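Local atomic coordinates of excinuclease ABC, subunit A. (Deinococcus radiodurans, PDB entry 2VF7), a protein that probably takes part in repairing damaged DNA, binding DNA and hydrolysing ATP as a zinc-containing UvrA member of the ABC superfamily. Residues V40-S45 against S479-Y484; V443-D448 against Q483-D488; V453-G458 against E463-G468; A487-E492 against D768-Q773. The protein carries 1 engineered substitution. All blocks are in the same frame, centred on the assembly; numbering follows the deposited sequence.

Contact 1. Residues V40-S45 against S479-Y484. With ADP (adenosine-5'-diphosphate), chain E.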
# COMPACT_ATOMS: atom_id res chain seq x y z
N VAL A 40 -4.14 -14.80 -27.08
CA VAL A 40 -4.82 -15.87 -26.35
C VAL A 40 -3.83 -16.97 -26.01
O VAL A 40 -3.07 -17.40 -26.85
CB VAL A 40 -6.06 -16.41 -27.14
CG1 VAL A 40 -6.72 -17.55 -26.42
CG2 VAL A 40 -7.09 -15.31 -27.34
N PHE A 41 -3.82 -17.39 -24.75
CA PHE A 41 -2.96 -18.47 -24.27
C PHE A 41 -3.79 -19.73 -24.18
O PHE A 41 -4.82 -19.75 -23.51
CB PHE A 41 -2.34 -18.09 -22.91
CG PHE A 41 -1.40 -16.89 -22.97
CD1 PHE A 41 -0.03 -17.07 -22.98
CD2 PHE A 41 -1.90 -15.59 -23.04
CE1 PHE A 41 0.84 -15.97 -23.05
CE2 PHE A 41 -1.05 -14.48 -23.13
CZ PHE A 41 0.34 -14.68 -23.11
N THR A 42 -3.35 -20.79 -24.87
CA THR A 42 -4.17 -22.00 -25.01
C THR A 42 -3.45 -23.33 -24.75
O THR A 42 -2.22 -23.37 -24.62
CB THR A 42 -4.90 -22.06 -26.38
OG1 THR A 42 -3.99 -22.48 -27.40
CG2 THR A 42 -5.48 -20.70 -26.74
N GLY A 43 -4.21 -24.41 -24.66
CA GLY A 43 -3.67 -25.73 -24.35
C GLY A 43 -4.43 -26.38 -23.21
O GLY A 43 -5.24 -25.72 -22.56
N VAL A 44 -4.17 -27.67 -22.97
CA VAL A 44 -4.93 -28.44 -21.96
C VAL A 44 -4.75 -27.84 -20.58
O VAL A 44 -3.87 -27.00 -20.36
CB VAL A 44 -4.62 -29.97 -21.96
CG1 VAL A 44 -5.00 -30.61 -23.30
CG2 VAL A 44 -3.17 -30.24 -21.63
N SER A 45 -5.59 -28.25 -19.65
CA SER A 45 -5.52 -27.75 -18.29
C SER A 45 -4.34 -28.42 -17.63
O SER A 45 -4.08 -29.59 -17.86
CB SER A 45 -6.81 -28.05 -17.53
OG SER A 45 -6.90 -29.43 -17.28
N SER A 479 -0.30 -30.29 -31.40
CA SER A 479 -1.24 -29.38 -30.75
C SER A 479 -2.69 -29.88 -30.78
O SER A 479 -3.29 -30.03 -31.85
CB SER A 479 -1.13 -28.00 -31.37
OG SER A 479 -2.32 -27.25 -31.18
N GLN A 480 -3.25 -30.12 -29.59
CA GLN A 480 -4.65 -30.54 -29.45
C GLN A 480 -5.65 -29.39 -29.62
O GLN A 480 -6.83 -29.63 -29.91
CB GLN A 480 -4.88 -31.27 -28.13
CG GLN A 480 -4.01 -32.51 -27.93
CD GLN A 480 -4.17 -33.10 -26.53
OE1 GLN A 480 -3.24 -33.09 -25.73
NE2 GLN A 480 -5.38 -33.58 -26.23
N THR A 481 -5.20 -28.15 -29.42
CA THR A 481 -5.98 -26.96 -29.83
C THR A 481 -6.14 -26.96 -31.35
O THR A 481 -7.25 -26.79 -31.87
CB THR A 481 -5.31 -25.64 -29.40
OG1 THR A 481 -4.79 -25.75 -28.07
CG2 THR A 481 -6.28 -24.48 -29.48
N GLY A 482 -5.04 -27.18 -32.05
CA GLY A 482 -5.05 -27.22 -33.51
C GLY A 482 -5.90 -28.33 -34.11
O GLY A 482 -6.34 -28.22 -35.25
N GLN A 483 -6.13 -29.39 -33.33
CA GLN A 483 -6.91 -30.53 -33.80
C GLN A 483 -8.40 -30.26 -33.74
O GLN A 483 -9.14 -30.58 -34.67
CB GLN A 483 -6.59 -31.79 -32.99
CG GLN A 483 -5.24 -32.41 -33.32
CD GLN A 483 -4.77 -33.38 -32.25
OE1 GLN A 483 -5.58 -33.93 -31.50
NE2 GLN A 483 -3.46 -33.58 -32.17
N TYR A 484 -8.85 -29.68 -32.63
CA TYR A 484 -10.24 -29.26 -32.49
C TYR A 484 -10.55 -28.11 -33.43
O TYR A 484 -11.61 -28.06 -34.04
CB TYR A 484 -10.56 -28.93 -31.02
CG TYR A 484 -10.77 -30.20 -30.23
CD1 TYR A 484 -9.68 -30.87 -29.67
CD2 TYR A 484 -12.04 -30.77 -30.10
CE1 TYR A 484 -9.85 -32.06 -28.98
CE2 TYR A 484 -12.22 -31.96 -29.41
CZ TYR A 484 -11.12 -32.60 -28.86
OH TYR A 484 -11.28 -33.78 -28.17
PB ADP E . -3.23 -24.18 -16.82
O1B ADP E . -3.21 -24.56 -18.28
O2B ADP E . -4.12 -25.04 -15.98
O3B ADP E . -3.47 -22.70 -16.62
PA ADP E . -1.37 -24.22 -14.73
O1A ADP E . -2.65 -24.02 -13.92
O2A ADP E . -0.30 -23.18 -14.65
O3A ADP E . -1.73 -24.48 -16.27
O5' ADP E . -0.70 -25.58 -14.19
C5' ADP E . 0.68 -25.93 -14.34
C4' ADP E . 1.22 -26.34 -12.98
O4' ADP E . 1.28 -25.17 -12.15
C3' ADP E . 0.37 -27.35 -12.21
O3' ADP E . 1.21 -28.32 -11.53
C2' ADP E . -0.37 -26.46 -11.22
O2' ADP E . -0.85 -27.16 -10.07
C1' ADP E . 0.67 -25.40 -10.89
N9 ADP E . 0.09 -24.13 -10.41
C8 ADP E . -0.74 -23.33 -11.13
N7 ADP E . -1.12 -22.24 -10.44
C5 ADP E . -0.51 -22.34 -9.24
C6 ADP E . -0.45 -21.49 -8.03
N6 ADP E . -1.17 -20.34 -7.98
N1 ADP E . 0.30 -21.93 -7.01
C2 ADP E . 1.01 -23.08 -7.05
N3 ADP E . 1.01 -23.89 -8.12
C4 ADP E . 0.29 -23.57 -9.23
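T481 meets T42 and G43 where helix 480-487 approaches the start of the ATP-binding loop. Its CB lies 4.0 Å from OG1 of T42. From there the side chain forks. The methyl CG2 is anti to the backbone N and reaches T42, with CG2 of T481 3.7 Å from OG1 of T42. The hydroxyl takes the place opposite the carbonyl carbon, chi1 -42°. This sets OG1 of T481 3.4 Å from OG1 of T42 and 3.7 Å from N of G43. Both threonine hydroxyls bond to OD2 of D452, which gives these buried groups a common partner. Cutting T481 back to an alanine is likely to leave D452 one bond short and open a gap beside T42. Next to this, a methyl of V44 rests against the end of the Q480 side chain. The helix start is capped by S479, whose OG accepts from N of G482 at 2.9 Å. G43 opens the P-loop (Walker A motif), and V44 and S45 line the ADP pocket. In the fold, T42 lies on strand 38-42, which is hydrogen-bonded to strand 449-453. I444 of helix 441-444 also touches T42, and helix 766-781 touches V44 and Q480.

Contact 2. Residues V443-D448 against Q483-D488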
# COMPACT_ATOMS: atom_id res chain seq x y z
N VAL A 443 -13.36 -17.72 -29.54
CA VAL A 443 -12.45 -16.63 -29.19
C VAL A 443 -11.05 -16.89 -29.75
O VAL A 443 -10.51 -16.04 -30.47
CB VAL A 443 -12.36 -16.39 -27.66
CG1 VAL A 443 -11.30 -15.29 -27.35
CG2 VAL A 443 -13.74 -16.02 -27.07
N ILE A 444 -10.48 -18.05 -29.43
CA ILE A 444 -9.22 -18.49 -30.03
C ILE A 444 -9.14 -18.17 -31.53
O ILE A 444 -8.16 -17.60 -31.99
CB ILE A 444 -8.98 -20.00 -29.78
CG1 ILE A 444 -8.93 -20.28 -28.27
CG2 ILE A 444 -7.67 -20.46 -30.41
CD1 ILE A 444 -9.10 -21.74 -27.90
N ARG A 445 -10.19 -18.50 -32.28
CA ARG A 445 -10.28 -18.24 -33.73
C ARG A 445 -10.18 -16.75 -34.14
O ARG A 445 -9.76 -16.43 -35.24
CB ARG A 445 -11.58 -18.84 -34.27
CG ARG A 445 -11.54 -19.35 -35.70
CD ARG A 445 -12.81 -20.18 -36.03
NE ARG A 445 -12.60 -21.63 -35.94
CZ ARG A 445 -13.28 -22.46 -35.15
NH1 ARG A 445 -14.25 -22.03 -34.36
NH2 ARG A 445 -12.98 -23.76 -35.17
N ARG A 446 -10.56 -15.84 -33.25
CA ARG A 446 -10.62 -14.42 -33.61
C ARG A 446 -9.41 -13.61 -33.11
O ARG A 446 -9.29 -12.40 -33.38
CB ARG A 446 -11.94 -13.81 -33.15
CG ARG A 446 -13.14 -14.35 -33.95
CD ARG A 446 -13.42 -13.50 -35.19
NE ARG A 446 -13.82 -12.16 -34.78
CZ ARG A 446 -15.08 -11.75 -34.66
NH1 ARG A 446 -16.08 -12.58 -34.96
NH2 ARG A 446 -15.34 -10.51 -34.27
N ALA A 447 -8.51 -14.28 -32.40
CA ALA A 447 -7.36 -13.66 -31.79
C ALA A 447 -6.29 -13.24 -32.80
O ALA A 447 -6.12 -13.90 -33.83
CB ALA A 447 -6.77 -14.60 -30.73
N ASP A 448 -5.58 -12.16 -32.50
CA ASP A 448 -4.50 -11.65 -33.34
C ASP A 448 -3.30 -12.61 -33.30
O ASP A 448 -2.65 -12.84 -34.32
CB ASP A 448 -4.06 -10.25 -32.87
CG ASP A 448 -5.16 -9.17 -33.05
OD1 ASP A 448 -5.42 -8.38 -32.11
OD2 ASP A 448 -5.75 -9.11 -34.14
N GLN A 483 -6.13 -29.39 -33.33
CA GLN A 483 -6.91 -30.53 -33.80
C GLN A 483 -8.40 -30.26 -33.74
O GLN A 483 -9.14 -30.58 -34.67
CB GLN A 483 -6.59 -31.79 -32.99
CG GLN A 483 -5.24 -32.41 -33.32
CD GLN A 483 -4.77 -33.38 -32.25
OE1 GLN A 483 -5.58 -33.93 -31.50
NE2 GLN A 483 -3.46 -33.58 -32.17
N TYR A 484 -8.85 -29.68 -32.63
CA TYR A 484 -10.24 -29.26 -32.49
C TYR A 484 -10.55 -28.11 -33.43
O TYR A 484 -11.61 -28.06 -34.04
CB TYR A 484 -10.56 -28.93 -31.02
CG TYR A 484 -10.77 -30.20 -30.23
CD1 TYR A 484 -9.68 -30.87 -29.67
CD2 TYR A 484 -12.04 -30.77 -30.10
CE1 TYR A 484 -9.85 -32.06 -28.98
CE2 TYR A 484 -12.22 -31.96 -29.41
CZ TYR A 484 -11.12 -32.60 -28.86
OH TYR A 484 -11.28 -33.78 -28.17
N LEU A 485 -9.58 -27.23 -33.59
CA LEU A 485 -9.74 -26.00 -34.35
C LEU A 485 -9.73 -26.25 -35.86
O LEU A 485 -10.50 -25.62 -36.60
CB LEU A 485 -8.64 -25.00 -33.93
CG LEU A 485 -8.85 -23.48 -33.94
CD1 LEU A 485 -9.88 -23.04 -32.92
CD2 LEU A 485 -7.52 -22.80 -33.67
N PHE A 486 -8.88 -27.17 -36.32
CA PHE A 486 -8.68 -27.38 -37.77
C PHE A 486 -8.83 -28.81 -38.28
O PHE A 486 -9.01 -29.01 -39.49
CB PHE A 486 -7.30 -26.85 -38.22
CG PHE A 486 -7.06 -25.39 -37.90
CD1 PHE A 486 -7.92 -24.40 -38.39
CD2 PHE A 486 -5.96 -25.02 -37.13
CE1 PHE A 486 -7.69 -23.06 -38.09
CE2 PHE A 486 -5.73 -23.68 -36.84
CZ PHE A 486 -6.59 -22.70 -37.33
N ALA A 487 -8.75 -29.81 -37.41
CA ALA A 487 -8.74 -31.21 -37.86
C ALA A 487 -10.00 -32.00 -37.55
O ALA A 487 -10.10 -33.17 -37.93
CB ALA A 487 -7.51 -31.95 -37.34
N ASP A 488 -10.96 -31.36 -36.87
CA ASP A 488 -12.29 -31.91 -36.62
C ASP A 488 -12.28 -33.13 -35.67
O ASP A 488 -12.70 -34.23 -36.05
CB ASP A 488 -12.97 -32.27 -37.96
CG ASP A 488 -14.48 -32.40 -37.86
OD1 ASP A 488 -15.06 -33.15 -38.68
OD2 ASP A 488 -15.09 -31.75 -36.96
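L485 sends its two methyl groups to two different neighbours, I444 and R445. CD2 goes to I444. The two side chains meet at a slant, and CG2 of I444 lies 4.0 Å from CD2 of L485. CD1 of L485 instead sits over one face of the R445 guanidinium, 3.8 Å above its plane and towards the rim. The R445 and L485 side chains run past each other in opposite directions. A bend at chi3 (-99°) carries the R445 guanidinium across to the helix. There its NH2 points at O of L485, which lies at the edge of the group and in its plane. This bond is weak: NH2 of R445 is 3.4 Å from O of L485, although the angle at the hydrogen is a fairly straight 157°. One residue therefore meets the guanidinium twice, with a methyl on a face and a carbonyl at the edge. I444 is buried, whereas R445 is exposed. I444 also touches V40 and T42 of strand 38-42, and L485 touches L441. Helix 480-487 packs beside helix 441-444, whose I444 lies on the strand that leads into the P-loop, an alpha/beta layering typical of ABC ATPase domains.

Contact 3. Residues V453-G458 against E463-G468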
# COMPACT_ATOMS: atom_id res chain seq x y z
N VAL A 453 0.48 -23.98 -25.28
CA VAL A 453 1.39 -24.48 -24.25
C VAL A 453 1.25 -26.01 -24.03
O VAL A 453 0.15 -26.55 -23.96
CB VAL A 453 1.18 -23.71 -22.90
CG1 VAL A 453 2.01 -24.30 -21.81
CG2 VAL A 453 1.54 -22.23 -23.05
N GLY A 454 2.41 -26.66 -23.97
CA GLY A 454 2.60 -28.03 -23.50
C GLY A 454 1.98 -29.06 -24.40
O GLY A 454 0.92 -28.80 -25.00
N PRO A 455 2.61 -30.24 -24.52
CA PRO A 455 1.81 -31.28 -25.15
C PRO A 455 0.63 -31.61 -24.23
O PRO A 455 -0.53 -31.45 -24.63
CB PRO A 455 2.78 -32.47 -25.28
CG PRO A 455 4.11 -31.98 -24.91
CD PRO A 455 3.95 -30.71 -24.13
N GLU A 456 0.94 -32.01 -22.99
CA GLU A 456 -0.05 -32.50 -22.01
C GLU A 456 -0.02 -31.66 -20.71
O GLU A 456 0.33 -30.47 -20.73
CB GLU A 456 0.18 -34.01 -21.72
CG GLU A 456 0.36 -34.90 -22.96
CD GLU A 456 0.56 -36.41 -22.65
OE1 GLU A 456 -0.44 -37.14 -22.41
OE2 GLU A 456 1.72 -36.88 -22.68
N ALA A 457 -0.41 -32.28 -19.60
CA ALA A 457 -0.48 -31.59 -18.31
C ALA A 457 0.72 -31.90 -17.41
O ALA A 457 1.26 -33.01 -17.45
CB ALA A 457 -1.80 -31.91 -17.60
N GLY A 458 1.15 -30.92 -16.62
CA GLY A 458 2.21 -31.15 -15.64
C GLY A 458 3.61 -31.38 -16.18
O GLY A 458 4.10 -30.62 -17.01
N GLU A 463 5.77 -26.62 -22.22
CA GLU A 463 6.53 -26.09 -23.38
C GLU A 463 5.67 -25.36 -24.41
O GLU A 463 4.44 -25.45 -24.40
CB GLU A 463 7.40 -27.17 -24.03
CG GLU A 463 6.81 -28.54 -24.02
CD GLU A 463 7.87 -29.62 -23.99
OE1 GLU A 463 9.07 -29.30 -24.08
OE2 GLU A 463 7.51 -30.80 -23.85
N ILE A 464 6.32 -24.59 -25.28
CA ILE A 464 5.62 -23.74 -26.23
C ILE A 464 5.53 -24.52 -27.51
O ILE A 464 6.54 -24.86 -28.10
CB ILE A 464 6.36 -22.37 -26.48
CG1 ILE A 464 6.59 -21.60 -25.16
CG2 ILE A 464 5.63 -21.51 -27.51
CD1 ILE A 464 5.36 -21.44 -24.29
N LEU A 465 4.31 -24.84 -27.91
CA LEU A 465 4.10 -25.56 -29.15
C LEU A 465 4.08 -24.59 -30.33
O LEU A 465 4.56 -24.91 -31.43
CB LEU A 465 2.81 -26.36 -29.10
CG LEU A 465 2.60 -27.23 -27.85
CD1 LEU A 465 1.46 -28.19 -28.08
CD2 LEU A 465 3.87 -27.96 -27.43
N TYR A 466 3.54 -23.41 -30.07
CA TYR A 466 3.33 -22.40 -31.11
C TYR A 466 3.24 -21.00 -30.51
O TYR A 466 2.64 -20.82 -29.47
CB TYR A 466 2.07 -22.74 -31.91
CG TYR A 466 1.79 -21.82 -33.08
CD1 TYR A 466 2.64 -21.80 -34.18
CD2 TYR A 466 0.68 -20.95 -33.08
CE1 TYR A 466 2.41 -20.96 -35.23
CE2 TYR A 466 0.45 -20.10 -34.13
CZ TYR A 466 1.32 -20.11 -35.22
OH TYR A 466 1.14 -19.28 -36.30
N SER A 467 3.87 -20.03 -31.16
CA SER A 467 3.59 -18.62 -30.91
C SER A 467 3.45 -17.92 -32.27
O SER A 467 4.43 -17.74 -32.97
CB SER A 467 4.69 -17.98 -30.05
OG SER A 467 4.39 -16.64 -29.68
N GLY A 468 2.23 -17.57 -32.65
CA GLY A 468 1.97 -16.87 -33.91
C GLY A 468 0.47 -16.69 -34.10
O GLY A 468 -0.31 -17.10 -33.24
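V453 and G454 lie against E463 and I464 in the tight part of this contact. V453 and I464 form an antiparallel non-hydrogen-bonded pair, their CA atoms 4.7 Å apart. N of G454 donates to O of E463, nearly straight at 167°; the modelled length is very short and doubtful as a value. The same oxygen also receives a CA-H contact from V453. Over this pair CG2 of V453 and CD1 of I464 meet at 4.1 Å. L465 closes in on the G454 peptide. Its CD1 comes to 3.2 Å from O of G454, and its CD2 lies 3.9 Å from N of P455. A chi1 of -49° puts CG on the backbone-N side and brings it up to this peptide. With an alanine at L465, the G454 carbonyl would probably lose its cover and a gap would open beside P455. The strands 449-453 and 464-468 form a beta hairpin at the margin of the nucleotide-binding sheet. A classic beta bulge interrupts it, where L465 and Y466 both face D452. V453 also touches the P-loop. The outer side is more open to solvent and is held by van der Waals touch. There P455 and E463 are partly exposed, and their side chains cross at about a right angle. CD of P455 touches both CG and OE2 of E463, each at 3.6 Å.

Contact 4. Residues A487-E492 against D768-Q773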
# COMPACT_ATOMS: atom_id res chain seq x y z
N ALA A 487 -8.75 -29.81 -37.41
CA ALA A 487 -8.74 -31.21 -37.86
C ALA A 487 -10.00 -32.00 -37.55
O ALA A 487 -10.10 -33.17 -37.93
CB ALA A 487 -7.51 -31.95 -37.34
N ASP A 488 -10.96 -31.36 -36.87
CA ASP A 488 -12.29 -31.91 -36.62
C ASP A 488 -12.28 -33.13 -35.67
O ASP A 488 -12.70 -34.23 -36.05
CB ASP A 488 -12.97 -32.27 -37.96
CG ASP A 488 -14.48 -32.40 -37.86
OD1 ASP A 488 -15.06 -33.15 -38.68
OD2 ASP A 488 -15.09 -31.75 -36.96
N ARG A 489 -11.79 -32.92 -34.45
CA ARG A 489 -11.85 -33.97 -33.43
C ARG A 489 -13.24 -34.09 -32.84
O ARG A 489 -13.69 -33.20 -32.10
CB ARG A 489 -10.84 -33.75 -32.29
CG ARG A 489 -9.42 -34.17 -32.60
CD ARG A 489 -8.79 -35.11 -31.55
NE ARG A 489 -9.25 -34.95 -30.17
CZ ARG A 489 -8.60 -35.39 -29.08
NH1 ARG A 489 -7.42 -36.01 -29.20
NH2 ARG A 489 -9.12 -35.21 -27.88
N HIS A 490 -13.93 -35.17 -33.20
CA HIS A 490 -15.18 -35.58 -32.55
C HIS A 490 -14.94 -36.80 -31.68
O HIS A 490 -14.00 -37.57 -31.89
CB HIS A 490 -16.25 -36.01 -33.57
CG HIS A 490 -16.65 -34.96 -34.56
ND1 HIS A 490 -16.98 -35.27 -35.86
CD2 HIS A 490 -16.79 -33.62 -34.44
CE1 HIS A 490 -17.30 -34.16 -36.51
NE2 HIS A 490 -17.19 -33.15 -35.67
N THR A 491 -15.82 -36.96 -30.69
CA THR A 491 -16.21 -38.28 -30.24
C THR A 491 -17.55 -38.49 -30.93
O THR A 491 -18.44 -37.64 -30.82
CB THR A 491 -16.38 -38.36 -28.72
OG1 THR A 491 -16.84 -37.10 -28.22
CG2 THR A 491 -15.05 -38.74 -28.05
N GLU A 492 -17.69 -39.60 -31.65
CA GLU A 492 -18.86 -39.84 -32.49
C GLU A 492 -20.16 -39.90 -31.68
O GLU A 492 -20.12 -40.15 -30.48
CB GLU A 492 -18.65 -41.06 -33.40
CG GLU A 492 -17.73 -40.78 -34.63
CD GLU A 492 -18.36 -39.85 -35.69
OE1 GLU A 492 -18.52 -38.63 -35.43
OE2 GLU A 492 -18.67 -40.33 -36.81
N ASP A 768 -10.12 -32.18 -22.78
CA ASP A 768 -10.31 -32.64 -21.41
C ASP A 768 -11.75 -33.12 -21.21
O ASP A 768 -11.98 -34.09 -20.51
CB ASP A 768 -10.03 -31.53 -20.39
CG ASP A 768 -8.54 -31.15 -20.26
OD1 ASP A 768 -7.63 -32.01 -20.39
OD2 ASP A 768 -8.29 -29.96 -19.97
N VAL A 769 -12.71 -32.42 -21.81
CA VAL A 769 -14.11 -32.69 -21.50
C VAL A 769 -14.54 -34.08 -21.96
O VAL A 769 -15.36 -34.72 -21.30
CB VAL A 769 -15.10 -31.53 -21.93
CG1 VAL A 769 -14.38 -30.38 -22.59
CG2 VAL A 769 -16.25 -32.04 -22.80
N GLU A 770 -13.94 -34.55 -23.05
CA GLU A 770 -14.10 -35.92 -23.50
C GLU A 770 -13.83 -36.94 -22.37
O GLU A 770 -14.63 -37.85 -22.14
CB GLU A 770 -13.21 -36.20 -24.72
CG GLU A 770 -13.40 -35.21 -25.88
CD GLU A 770 -12.98 -35.77 -27.25
OE1 GLU A 770 -13.32 -35.12 -28.27
OE2 GLU A 770 -12.32 -36.83 -27.33
N ARG A 771 -12.71 -36.77 -21.67
CA ARG A 771 -12.35 -37.61 -20.52
C ARG A 771 -13.32 -37.43 -19.33
O ARG A 771 -13.59 -38.39 -18.60
CB ARG A 771 -10.90 -37.33 -20.07
CG ARG A 771 -10.34 -38.28 -18.99
CD ARG A 771 -9.16 -37.66 -18.20
NE ARG A 771 -7.86 -38.32 -18.43
CZ ARG A 771 -7.51 -39.51 -17.91
NH1 ARG A 771 -8.35 -40.20 -17.15
NH2 ARG A 771 -6.31 -40.02 -18.17
N LEU A 772 -13.83 -36.22 -19.14
CA LEU A 772 -14.79 -35.96 -18.06
C LEU A 772 -16.15 -36.61 -18.33
O LEU A 772 -16.76 -37.21 -17.44
CB LEU A 772 -14.95 -34.44 -17.84
CG LEU A 772 -15.61 -33.84 -16.58
CD1 LEU A 772 -17.12 -33.90 -16.63
CD2 LEU A 772 -15.07 -34.46 -15.28
N GLN A 773 -16.62 -36.48 -19.58
CA GLN A 773 -17.91 -37.00 -20.02
C GLN A 773 -18.05 -38.54 -19.89
O GLN A 773 -19.15 -39.04 -19.61
CB GLN A 773 -18.17 -36.55 -21.46
CG GLN A 773 -19.61 -36.71 -21.93
CD GLN A 773 -20.50 -35.50 -21.65
OE1 GLN A 773 -21.47 -35.60 -20.89
NE2 GLN A 773 -20.19 -34.38 -22.28
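T491 and E770 have the nearest CA atoms across the contact, 7.4 Å apart. The segment 487-492 is a loop that leaves helix 480-487 at D488, where phi turns positive. From R489 to T491 it is extended. It leads towards strand 502-510 and probably forms part of the connection between the two P-loop-containing, ABC-type halves of the chain. The segment 768-773 is regular helix, part of helix 766-781 in the second half. The gap between the backbones is spanned by side chains. E770 points at the loop from the helix. Its CG lies beside the backbone N (chi1 -53°), and the extended chain beyond carries the carboxylate between R489 and T491. The R489 guanidinium comes in obliquely, its plane 30° from the carboxylate. NH2 of R489 is 3.6 Å from OE2 of E770, a long salt bridge. That oxygen lies well out of the guanidinium plane and no N-H points at it; the attraction is between charges alone. The stronger polar partner of both is Y484, through its hydroxyl to OE1 of E770 and NH2 of R489, though the modelled length to E770 is very short and doubtful. T491 approaches E770 from the opposite direction. Its hydroxyl is the more distant branch, with OG1 of T491 4.0 Å from OE1 of E770. The methyl makes the nearer touch: CG2 of T491 is 3.4 Å from OE2 of E770.

Contacts 1, 2 and 3 lie round the first P-loop of the chain; contact 4 joins the segment that follows helix 480-487 to helix 766-781, probably of the second ABC half. Contacts 1 and 2 share helix 480-487, with centres about 8 Å apart. The centre of contact 3 is also about 8 Å from that of contact 1. It lies at the edge of the sheet that contains strand 38-42, and it is nested in the chain loops closed by contacts 1 and 2. Contact 4 starts where contact 2 ends, sharing A487 and D488; their centres are about 15 Å apart. Y484, common to contacts 1 and 2, reaches R489 and E770 of contact 4. One helix thus connects the surroundings of an ADP-bound P-loop with helix 766-781.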